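Local coordinates for disulfide bond protein A (Staphylococcus aureus, PDB 3BCI) that probably acts as a thiol:disulfide oxidoreductase of the DsbA branch of the thioredoxin family, serving oxidative protein folding, at residues Y25-E28 and L29-V33; K36-N40 and Y41-H45; I120-D123 and Y124-D128; D138-I141 and A142-H146. One frame throughout, in Å; residues are numbered along the deposited sequence. Where two conformers were deposited one is given.

Contact 1 of 4, residues Y25-E28 and L29-V33; sequences YCKE and LDEKV
The carbonyl oxygens of Y25, C26, K27 and E28 accept in turn the amides of L29, D30, E31 and K32, an unbroken run of regular alpha-helical bonds, all fairly close to straight. On this frame two charged pairs form at i to i+4 spacing. K27 runs out extended and then bends at its last torsion (chi4 -69°), which turns the amine back so that NZ lies 2.8 Å from E31 OE2. In this salt bridge NZ meets OE2 from above the carboxylate plane, 41° out of it. A water completes a small ring: it accepts from K27 NZ and donates to E31 OE1 at 2.6 Å, so both carboxylate oxygens are tied to the one lysine. The E31 chain leans on the helix to get there, its CG 3.0 Å from K27 O. E28 and K32 run out together along the helix surface, but E28 OE1 and K32 NZ are 3.9 Å apart, a long salt bridge. C26 belongs to the redox-active pair with C23 at the start of this helix; its side chain touches F87 and P151. K27 and D30 also pack on F87 in helix 79-88, whereas L29 and V33 meet Y169 of helix 166-174, so helix 24-42 is flanked by both.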
loop_
_atom_site.group_PDB
_atom_site.type_symbol
_atom_site.label_atom_id
_atom_site.label_comp_id
_atom_site.label_asym_id
_atom_site.label_seq_id
_atom_site.Cartn_x
_atom_site.Cartn_y
_atom_site.Cartn_z
ATOM N N TYR A 25 2.931 8.300 -10.177
ATOM C CA TYR A 25 3.794 7.227 -10.655
ATOM C C TYR A 25 3.583 5.941 -9.876
ATOM O O TYR A 25 3.760 4.849 -10.403
ATOM C CB TYR A 25 5.268 7.650 -10.589
ATOM C CG TYR A 25 5.668 8.640 -11.669
ATOM C CD1 TYR A 25 4.736 9.100 -12.601
ATOM C CD2 TYR A 25 6.975 9.120 -11.754
ATOM C CE1 TYR A 25 5.094 10.012 -13.591
ATOM C CE2 TYR A 25 7.343 10.033 -12.740
ATOM C CZ TYR A 25 6.400 10.473 -13.655
ATOM O OH TYR A 25 6.763 11.370 -14.633
ATOM N N CYS A 26 3.200 6.076 -8.604
ATOM C CA CYS A 26 2.933 4.912 -7.760
ATOM C C CYS A 26 1.680 4.206 -8.292
ATOM O O CYS A 26 1.556 2.983 -8.227
ATOM C CB CYS A 26 2.717 5.344 -6.305
ATOM S SG CYS A 26 4.195 5.968 -5.501
ATOM N N LYS A 27 0.760 4.993 -8.833
ATOM C CA LYS A 27 -0.479 4.455 -9.395
ATOM C C LYS A 27 -0.098 3.631 -10.630
ATOM O O LYS A 27 -0.662 2.565 -10.884
ATOM C CB LYS A 27 -1.404 5.617 -9.788
ATOM C CG LYS A 27 -2.655 5.243 -10.568
ATOM C CD LYS A 27 -3.506 6.494 -10.816
ATOM C CE LYS A 27 -4.766 6.192 -11.602
ATOM N NZ LYS A 27 -4.477 5.823 -13.016
ATOM N N GLU A 28 0.875 4.132 -11.386
ATOM C CA GLU A 28 1.360 3.451 -12.581
ATOM C C GLU A 28 1.996 2.122 -12.231
ATOM O O GLU A 28 1.783 1.126 -12.919
ATOM C CB GLU A 28 2.393 4.312 -13.298
ATOM C CG GLU A 28 1.839 5.127 -14.429
ATOM C CD GLU A 28 2.878 6.059 -15.020
ATOM O OE1 GLU A 28 4.016 5.622 -15.259
ATOM O OE2 GLU A 28 2.560 7.236 -15.254
ATOM N N LEU A 29 2.798 2.109 -11.170
ATOM C CA LEU A 29 3.441 0.871 -10.751
ATOM C C LEU A 29 2.360 -0.154 -10.409
ATOM O O LEU A 29 2.418 -1.304 -10.845
ATOM C CB LEU A 29 4.346 1.127 -9.542
ATOM C CG LEU A 29 5.146 -0.053 -8.969
ATOM C CD1 LEU A 29 6.327 0.486 -8.171
ATOM C CD2 LEU A 29 4.257 -0.934 -8.084
ATOM N N ASP A 30 1.361 0.270 -9.646
ATOM C CA ASP A 30 0.283 -0.630 -9.256
ATOM C C ASP A 30 -0.410 -1.255 -10.470
ATOM O O ASP A 30 -0.605 -2.469 -10.529
ATOM C CB ASP A 30 -0.754 0.120 -8.420
ATOM C CG ASP A 30 -1.812 -0.800 -7.846
ATOM O OD1 ASP A 30 -1.538 -1.454 -6.813
ATOM O OD2 ASP A 30 -2.908 -0.877 -8.438
ATOM N N GLU A 31 -0.766 -0.420 -11.441
ATOM C CA GLU A 31 -1.460 -0.875 -12.644
ATOM C C GLU A 31 -0.612 -1.787 -13.518
ATOM O O GLU A 31 -1.104 -2.773 -14.058
ATOM C CB GLU A 31 -1.898 0.324 -13.492
ATOM C CG GLU A 31 -2.673 1.385 -12.742
ATOM C CD GLU A 31 -2.913 2.629 -13.583
ATOM O OE1 GLU A 31 -1.960 3.086 -14.246
ATOM O OE2 GLU A 31 -4.044 3.155 -13.570
ATOM N N LYS A 32 0.665 -1.446 -13.653
ATOM C CA LYS A 32 1.585 -2.205 -14.493
ATOM C C LYS A 32 2.211 -3.449 -13.869
ATOM O O LYS A 32 2.423 -4.455 -14.548
ATOM C CB LYS A 32 2.718 -1.289 -14.962
ATOM C CG LYS A 32 2.275 -0.136 -15.851
ATOM C CD LYS A 32 3.467 0.742 -16.230
ATOM C CE LYS A 32 3.079 1.798 -17.259
ATOM N NZ LYS A 32 4.257 2.609 -17.669
ATOM N N VAL A 33 2.504 -3.377 -12.578
ATOM C CA VAL A 33 3.184 -4.470 -11.891
ATOM C C VAL A 33 2.360 -5.441 -11.047
ATOM O O VAL A 33 2.501 -6.663 -11.170
ATOM C CB VAL A 33 4.299 -3.889 -10.987
ATOM C CG1 VAL A 33 4.944 -4.989 -10.163
ATOM C CG2 VAL A 33 5.334 -3.165 -11.839
HETATM O O HOH W 1 -1.909 5.693 -14.703
HETATM O O HOH W 2 5.453 3.747 -15.773
#

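Contact 2 of 4, residues K36-N40 and Y41-H45; sequences KLRKN and YIDNH
R38 and D43 grip each other where helix 24-42 gives way to a turn. NE of R38 donates to D43 OD2 at 2.8 Å, using the syn lone pair of that oxygen, and the carboxylate stands nearly upright to the guanidinium, the two planes 83° apart. OD2 also lies close against R38 CG, at 2.9 Å, which is short for such a pair. N44 folds back onto the helix end: with chi1 at 56° its CG sits between the backbone N and the carbonyl carbon, and ND2 gives N40 O a bond of 2.9 Å; the donor stands above the carbonyl plane while the acceptor lies in the plane of the N44 amide. The same N40 O rests over one face of the Y41 ring, 3.2 Å from CG. On the apolar side CD1 of I42 packs on L37 CG at 3.9 Å, the two chains crossing at a slant.

The backbone explains the spacing. L37 O takes both Y41 N and I42 N, and R38 O receives D43 N at 2.9 Å in its carbonyl plane; the i to i+5 bonds among these mark a wider pi-type turn near the helix end, which places D43 beside R38. A type I beta turn from I42 to H45 follows. Farther out, D81 forms a salt bridge with R38 NH1, L80 of helix 79-88 touches R38, I42 and D43, and Y166 and L173 of helix 166-174 touch Y41. Strand 14-19, helix 24-42 and strand 48-53 form the beta-alpha-beta unit of the thioredoxin fold, whose helix ends here.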
loop_
_atom_site.group_PDB
_atom_site.type_symbol
_atom_site.label_atom_id
_atom_site.label_comp_id
_atom_site.label_asym_id
_atom_site.label_seq_id
_atom_site.Cartn_x
_atom_site.Cartn_y
_atom_site.Cartn_z
ATOM N N LYS A 36 0.336 -9.037 -12.189
ATOM C CA LYS A 36 1.173 -10.219 -12.370
ATOM C C LYS A 36 1.956 -10.601 -11.124
ATOM O O LYS A 36 2.106 -11.783 -10.827
ATOM C CB LYS A 36 2.158 -10.008 -13.519
ATOM C CG LYS A 36 1.534 -10.074 -14.890
ATOM C CD LYS A 36 2.586 -9.829 -15.955
ATOM C CE LYS A 36 1.958 -9.730 -17.326
ATOM N NZ LYS A 36 2.969 -9.390 -18.363
ATOM N N LEU A 37 2.465 -9.606 -10.402
ATOM C CA LEU A 37 3.234 -9.882 -9.191
ATOM C C LEU A 37 2.337 -10.606 -8.190
ATOM O O LEU A 37 2.751 -11.558 -7.533
ATOM C CB LEU A 37 3.752 -8.579 -8.573
ATOM C CG LEU A 37 4.739 -8.751 -7.416
ATOM C CD1 LEU A 37 5.998 -9.450 -7.936
ATOM C CD2 LEU A 37 5.089 -7.387 -6.818
ATOM N N ARG A 38 1.099 -10.146 -8.095
ATOM C CA ARG A 38 0.121 -10.727 -7.187
ATOM C C ARG A 38 -0.212 -12.168 -7.574
ATOM O O ARG A 38 -0.212 -13.069 -6.741
ATOM C CB ARG A 38 -1.149 -9.882 -7.210
ATOM C CG ARG A 38 -2.282 -10.441 -6.403
ATOM C CD ARG A 38 -3.507 -9.553 -6.503
ATOM N NE ARG A 38 -4.566 -10.061 -5.648
ATOM C CZ ARG A 38 -5.709 -9.433 -5.417
ATOM N NH1 ARG A 38 -5.945 -8.257 -5.986
ATOM N NH2 ARG A 38 -6.607 -9.981 -4.609
ATOM N N LYS A 39 -0.486 -12.384 -8.850
ATOM C CA LYS A 39 -0.836 -13.716 -9.320
ATOM C C LYS A 39 0.296 -14.726 -9.226
ATOM O O LYS A 39 0.086 -15.862 -8.818
ATOM C CB LYS A 39 -1.324 -13.646 -10.769
ATOM C CG LYS A 39 -1.661 -15.003 -11.371
ATOM C CD LYS A 39 -2.236 -14.864 -12.772
ATOM C CE LYS A 39 -2.633 -16.216 -13.339
ATOM N NZ LYS A 39 -3.348 -16.080 -14.638
ATOM N N ASN A 40 1.502 -14.314 -9.582
ATOM C CA ASN A 40 2.626 -15.237 -9.583
ATOM C C ASN A 40 3.481 -15.320 -8.333
ATOM O O ASN A 40 4.246 -16.273 -8.179
ATOM C CB ASN A 40 3.520 -14.931 -10.784
ATOM C CG ASN A 40 2.758 -14.975 -12.095
ATOM O OD1 ASN A 40 2.126 -15.980 -12.420
ATOM N ND2 ASN A 40 2.812 -13.886 -12.851
ATOM N N TYR A 41 3.369 -14.352 -7.430
ATOM C CA TYR A 41 4.215 -14.405 -6.246
ATOM C C TYR A 41 3.597 -14.052 -4.903
ATOM O O TYR A 41 4.038 -14.569 -3.877
ATOM C CB TYR A 41 5.458 -13.522 -6.440
ATOM C CG TYR A 41 6.466 -14.050 -7.431
ATOM C CD1 TYR A 41 6.435 -13.660 -8.766
ATOM C CD2 TYR A 41 7.444 -14.958 -7.033
ATOM C CE1 TYR A 41 7.356 -14.166 -9.685
ATOM C CE2 TYR A 41 8.367 -15.469 -7.939
ATOM C CZ TYR A 41 8.316 -15.070 -9.262
ATOM O OH TYR A 41 9.233 -15.578 -10.152
ATOM N N ILE A 42 2.601 -13.175 -4.888
ATOM C CA ILE A 42 2.015 -12.774 -3.615
ATOM C C ILE A 42 0.842 -13.625 -3.128
ATOM O O ILE A 42 0.857 -14.103 -1.996
ATOM C CB ILE A 42 1.578 -11.297 -3.653
ATOM C CG1 ILE A 42 2.756 -10.417 -4.098
ATOM C CG2 ILE A 42 1.110 -10.870 -2.264
ATOM C CD1 ILE A 42 2.391 -8.956 -4.313
ATOM N N ASP A 43 -0.171 -13.810 -3.967
ATOM C CA ASP A 43 -1.333 -14.611 -3.575
ATOM C C ASP A 43 -1.022 -16.088 -3.368
ATOM O O ASP A 43 -1.738 -16.782 -2.645
ATOM C CB ASP A 43 -2.454 -14.470 -4.600
ATOM C CG ASP A 43 -3.092 -13.101 -4.567
ATOM O OD1 ASP A 43 -2.837 -12.367 -3.599
ATOM O OD2 ASP A 43 -3.846 -12.757 -5.496
ATOM N N ASN A 44 0.033 -16.575 -4.011
ATOM C CA ASN A 44 0.415 -17.972 -3.849
ATOM C C ASN A 44 1.480 -18.059 -2.757
ATOM O O ASN A 44 2.186 -19.062 -2.619
ATOM C CB ASN A 44 0.919 -18.557 -5.176
ATOM C CG ASN A 44 2.058 -17.765 -5.770
ATOM O OD1 ASN A 44 2.534 -16.800 -5.175
ATOM N ND2 ASN A 44 2.506 -18.172 -6.952
ATOM N N HIS A 45 1.592 -16.977 -1.990
ATOM C CA HIS A 45 2.522 -16.899 -0.864
ATOM C C HIS A 45 3.991 -17.211 -1.139
ATOM O O HIS A 45 4.687 -17.743 -0.271
ATOM C CB HIS A 45 2.014 -17.807 0.259
ATOM C CG HIS A 45 0.570 -17.598 0.582
ATOM N ND1 HIS A 45 0.089 -16.413 1.093
ATOM C CD2 HIS A 45 -0.507 -18.402 0.417
ATOM C CE1 HIS A 45 -1.223 -16.493 1.226
ATOM N NE2 HIS A 45 -1.610 -17.690 0.823
#

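Contact 3 of 4, residues I120-D123 and Y124-D128; sequences IIKD and YKTKD
I120 and Y124 open a helix-end contact: here helix 114-125 frays in the all-helical part of the chain, between strands 48-53 and 152-155, before the chain turns into helix 130-144. Y124 N donates to I120 O at 3.2 Å, almost straight; farther on, three-residue bonds appear. K125 N reaches K122 O only weakly, and T126 N donates to D123 O from well above its carbonyl plane. The threonine side chain supplies the firmer link: T126 OG1 donates to K122 O at 2.6 Å. Its chi1 of -56° sets the hydroxyl beside its own backbone N, from where it reaches back to that carbonyl. K122 bends at chi2 (-90°) and lays its aliphatic chain across this hydroxyl, CD standing 3.4 Å from T126 OG1.

Y124 keeps I120 O in the plane of its ring, at the edge, while CG of K125 stands 3.7 Å over the centre of one face. The K125 chain runs out beside I121, its CG 3.2 Å from I121 O and its CE 3.7 Å from I121 CG2. Both Y124 OH and K125 NZ then reach D104 of helix 100-108, one at each carboxylate oxygen, and D123 likewise spends its two oxygens on S131 OG and Y74 OH. Two hydroxyls on the buried D123, and a hydroxyl with an ammonium group on D104, probably favour the ionised form of both carboxylates, and they tie the end of helix 114-125 to helices 61-74, 100-108 and 130-144.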
loop_
_atom_site.group_PDB
_atom_site.type_symbol
_atom_site.label_atom_id
_atom_site.label_comp_id
_atom_site.label_asym_id
_atom_site.label_seq_id
_atom_site.Cartn_x
_atom_site.Cartn_y
_atom_site.Cartn_z
ATOM N N ILE A 120 -12.594 -1.979 11.076
ATOM C CA ILE A 120 -11.575 -1.303 10.278
ATOM C C ILE A 120 -11.790 0.208 10.272
ATOM O O ILE A 120 -10.851 0.981 10.479
ATOM C CB ILE A 120 -11.603 -1.819 8.823
ATOM C CG1 ILE A 120 -11.100 -3.267 8.785
ATOM C CG2 ILE A 120 -10.780 -0.902 7.913
ATOM C CD1 ILE A 120 -11.313 -3.962 7.445
ATOM N N ILE A 121 -13.034 0.613 10.033
ATOM C CA ILE A 121 -13.414 2.020 9.975
ATOM C C ILE A 121 -13.126 2.738 11.291
ATOM O O ILE A 121 -12.616 3.856 11.297
ATOM C CB ILE A 121 -14.916 2.149 9.602
ATOM C CG1 ILE A 121 -15.125 1.651 8.169
ATOM C CG2 ILE A 121 -15.382 3.581 9.714
ATOM C CD1 ILE A 121 -16.573 1.715 7.688
ATOM N N LYS A 122 -13.433 2.092 12.409
ATOM C CA LYS A 122 -13.184 2.709 13.706
ATOM C C LYS A 122 -11.689 2.734 14.047
ATOM O O LYS A 122 -11.190 3.698 14.624
ATOM C CB LYS A 122 -13.966 1.960 14.791
ATOM C CG LYS A 122 -13.872 2.572 16.191
ATOM C CD LYS A 122 -12.714 2.001 16.984
ATOM C CE LYS A 122 -12.752 2.481 18.426
ATOM N NZ LYS A 122 -11.667 1.875 19.243
ATOM N N ASP A 123 -10.967 1.683 13.672
ATOM C CA ASP A 123 -9.545 1.612 13.983
ATOM C C ASP A 123 -8.694 2.707 13.334
ATOM O O ASP A 123 -7.890 3.341 14.012
ATOM C CB ASP A 123 -8.994 0.228 13.611
ATOM C CG ASP A 123 -7.626 -0.050 14.235
ATOM O OD1 ASP A 123 -6.609 0.492 13.752
ATOM O OD2 ASP A 123 -7.573 -0.811 15.223
ATOM N N TYR A 124 -8.875 2.950 12.038
ATOM C CA TYR A 124 -8.068 3.967 11.368
ATOM C C TYR A 124 -8.411 5.397 11.769
ATOM O O TYR A 124 -7.649 6.319 11.486
ATOM C CB TYR A 124 -8.140 3.795 9.838
ATOM C CG TYR A 124 -9.191 4.599 9.095
ATOM C CD1 TYR A 124 -8.935 5.906 8.680
ATOM C CD2 TYR A 124 -10.424 4.033 8.758
ATOM C CE1 TYR A 124 -9.879 6.631 7.941
ATOM C CE2 TYR A 124 -11.375 4.747 8.022
ATOM C CZ TYR A 124 -11.098 6.042 7.615
ATOM O OH TYR A 124 -12.032 6.745 6.880
ATOM N N LYS A 125 -9.540 5.579 12.446
ATOM C CA LYS A 125 -9.955 6.909 12.886
ATOM C C LYS A 125 -9.644 7.149 14.362
ATOM O O LYS A 125 -9.857 8.245 14.875
ATOM C CB LYS A 125 -11.456 7.102 12.665
ATOM C CG LYS A 125 -11.912 6.939 11.221
ATOM C CD LYS A 125 -13.410 7.167 11.098
ATOM C CE LYS A 125 -13.873 7.001 9.665
ATOM N NZ LYS A 125 -15.337 7.202 9.532
ATOM N N THR A 126 -9.144 6.125 15.044
ATOM C CA THR A 126 -8.835 6.242 16.467
ATOM C C THR A 126 -7.365 6.560 16.730
ATOM O O THR A 126 -6.479 5.785 16.382
ATOM C CB THR A 126 -9.197 4.945 17.211
ATOM O OG1 THR A 126 -10.580 4.641 16.989
ATOM C CG2 THR A 126 -8.954 5.103 18.710
ATOM N N LYS A 127 -7.109 7.700 17.358
ATOM C CA LYS A 127 -5.741 8.093 17.647
ATOM C C LYS A 127 -4.973 7.008 18.388
ATOM O O LYS A 127 -5.483 6.401 19.327
ATOM C CB LYS A 127 -5.712 9.386 18.460
ATOM C CG LYS A 127 -4.332 9.702 19.018
ATOM C CD LYS A 127 -4.011 11.180 18.927
ATOM C CE LYS A 127 -2.617 11.462 19.462
ATOM N NZ LYS A 127 -2.220 12.875 19.221
ATOM N N ASP A 128 -3.742 6.774 17.943
ATOM C CA ASP A 128 -2.858 5.774 18.532
ATOM C C ASP A 128 -3.313 4.326 18.454
ATOM O O ASP A 128 -2.865 3.492 19.236
ATOM C CB ASP A 128 -2.536 6.139 19.984
ATOM C CG ASP A 128 -1.644 7.363 20.081
ATOM O OD1 ASP A 128 -0.658 7.439 19.314
ATOM O OD2 ASP A 128 -1.920 8.245 20.919
#

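Contact 4 of 4, residues D138-I141 and A142-H146; sequences DKKI and AKDNH
The N145 amide holds I141 O in its own plane, ND2 donating at 2.8 Å, while N145 N reaches the same oxygen at 3.0 Å from the opposite face of the carbonyl. One carbonyl thus receives the backbone and the side-chain N-H of the same asparagine. A second flat group, the D144 carboxylate, is met nearly end-on: K140 NZ approaches OD2 close to the line of its C-O bond, 2.7 Å away. The H146 imidazole has K143 O and D144 C over one face, both toward its rim. The I141 and N145 side chains leave the helix in the same direction, and CG2 of the isoleucine comes 3.4 Å from ND2. K140 stays extended until its final torsion (chi4 -61°) swings the amine over to D144, whose CB touches K140 O at 3.4 Å. In the backbone of the same pair, D144 N donates to K140 O at 2.8 Å, a nearly straight helical bond.

Inward, I141, A142 and N145 touch Y18 of strand 14-19, and I141 also meets Q50 and V52 of strand 48-53, placing this helix against the sheet. D138 OD2 is hydrogen-bonded to N53 N of strand 48-53 and to H69 NE2 of helix 61-74. H146, with positive phi (54°), takes the C-prime place: its N bonds to K143 O at 2.9 Å, and the next amide returns to A142 O, the signature of a Schellman motif closing helix 130-144.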
loop_
_atom_site.group_PDB
_atom_site.type_symbol
_atom_site.label_atom_id
_atom_site.label_comp_id
_atom_site.label_asym_id
_atom_site.label_seq_id
_atom_site.Cartn_x
_atom_site.Cartn_y
_atom_site.Cartn_z
ATOM N N ASP A 138 5.572 3.859 9.044
ATOM C CA ASP A 138 5.958 3.797 7.633
ATOM C C ASP A 138 6.872 4.962 7.256
ATOM O O ASP A 138 7.817 4.802 6.486
ATOM C CB ASP A 138 4.722 3.832 6.735
ATOM C CG ASP A 138 4.232 2.448 6.353
ATOM O OD1 ASP A 138 4.722 1.447 6.928
ATOM O OD2 ASP A 138 3.347 2.365 5.477
ATOM N N LYS A 139 6.595 6.142 7.797
ATOM C CA LYS A 139 7.422 7.296 7.472
ATOM C C LYS A 139 8.822 7.119 8.048
ATOM O O LYS A 139 9.807 7.506 7.425
ATOM C CB LYS A 139 6.790 8.571 8.022
ATOM C CG LYS A 139 5.340 8.738 7.612
ATOM C CD LYS A 139 4.729 9.951 8.280
ATOM C CE LYS A 139 4.949 11.184 7.443
ATOM N NZ LYS A 139 4.871 12.414 8.273
ATOM N N LYS A 140 8.899 6.538 9.240
ATOM C CA LYS A 140 10.177 6.298 9.897
ATOM C C LYS A 140 10.962 5.233 9.122
ATOM O O LYS A 140 12.181 5.329 8.971
ATOM C CB LYS A 140 9.947 5.835 11.339
ATOM C CG LYS A 140 11.221 5.583 12.128
ATOM C CD LYS A 140 10.915 5.148 13.550
ATOM C CE LYS A 140 12.187 4.893 14.335
ATOM N NZ LYS A 140 13.004 3.810 13.720
ATOM N N ILE A 141 10.260 4.215 8.633
ATOM C CA ILE A 141 10.912 3.154 7.874
ATOM C C ILE A 141 11.577 3.737 6.626
ATOM O O ILE A 141 12.747 3.466 6.351
ATOM C CB ILE A 141 9.897 2.060 7.458
ATOM C CG1 ILE A 141 9.408 1.312 8.704
ATOM C CG2 ILE A 141 10.543 1.093 6.461
ATOM C CD1 ILE A 141 8.291 0.307 8.431
ATOM N N ALA A 142 10.831 4.549 5.884
ATOM C CA ALA A 142 11.348 5.168 4.670
ATOM C C ALA A 142 12.535 6.081 4.960
ATOM O O ALA A 142 13.484 6.152 4.178
ATOM C CB ALA A 142 10.242 5.959 3.979
ATOM N N LYS A 143 12.477 6.788 6.084
ATOM C CA LYS A 143 13.558 7.688 6.454
ATOM C C LYS A 143 14.812 6.905 6.852
ATOM O O LYS A 143 15.903 7.177 6.353
ATOM C CB LYS A 143 13.118 8.590 7.608
ATOM C CG LYS A 143 14.179 9.588 8.050
ATOM C CD LYS A 143 13.696 10.434 9.220
ATOM C CE LYS A 143 14.762 11.428 9.655
ATOM N NZ LYS A 143 14.335 12.224 10.840
ATOM N N ASP A 144 14.653 5.932 7.744
ATOM C CA ASP A 144 15.779 5.127 8.202
ATOM C C ASP A 144 16.434 4.344 7.068
ATOM O O ASP A 144 17.636 4.077 7.114
ATOM C CB ASP A 144 15.329 4.169 9.311
ATOM C CG ASP A 144 14.868 4.901 10.561
ATOM O OD1 ASP A 144 14.850 6.150 10.545
ATOM O OD2 ASP A 144 14.523 4.230 11.557
ATOM N N ASN A 145 15.653 3.985 6.052
ATOM C CA ASN A 145 16.185 3.243 4.910
ATOM C C ASN A 145 16.712 4.189 3.838
ATOM O O ASN A 145 17.089 3.763 2.744
ATOM C CB ASN A 145 15.111 2.324 4.318
ATOM C CG ASN A 145 14.965 1.024 5.092
ATOM O OD1 ASN A 145 15.795 0.125 4.977
ATOM N ND2 ASN A 145 13.912 0.925 5.892
ATOM N N HIS A 146 16.724 5.479 4.161
ATOM C CA HIS A 146 17.223 6.508 3.254
ATOM C C HIS A 146 16.559 6.481 1.880
ATOM O O HIS A 146 17.233 6.579 0.850
ATOM C CB HIS A 146 18.741 6.351 3.111
ATOM C CG HIS A 146 19.461 6.326 4.422
ATOM N ND1 HIS A 146 19.640 7.454 5.196
ATOM C CD2 HIS A 146 19.989 5.300 5.131
ATOM C CE1 HIS A 146 20.244 7.122 6.322
ATOM N NE2 HIS A 146 20.466 5.818 6.309
#

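In the fold
All four are local contacts along helices, and none touches another side by side. Contacts 1 and 2 share helix 24-42 of the beta-alpha-beta unit, about 16 Å between centres: the first, holding C26, is regular helix and partly buried, the second is at the surface where that helix unwinds. Contacts 3 and 4 end consecutive helices, 114-125 and 130-144, about 23 Å apart between centres; both are partly buried. Their chemistry differs: lysine-acid bridges four residues apart in 1 and 4, an arginine-aspartate pair five apart in 2, and in 3 a hydroxyl-to-carbonyl bond, while D123 and K125 turn to residues of other helices. Contacts 1 and 3 lie on opposite sides of the chain's centre.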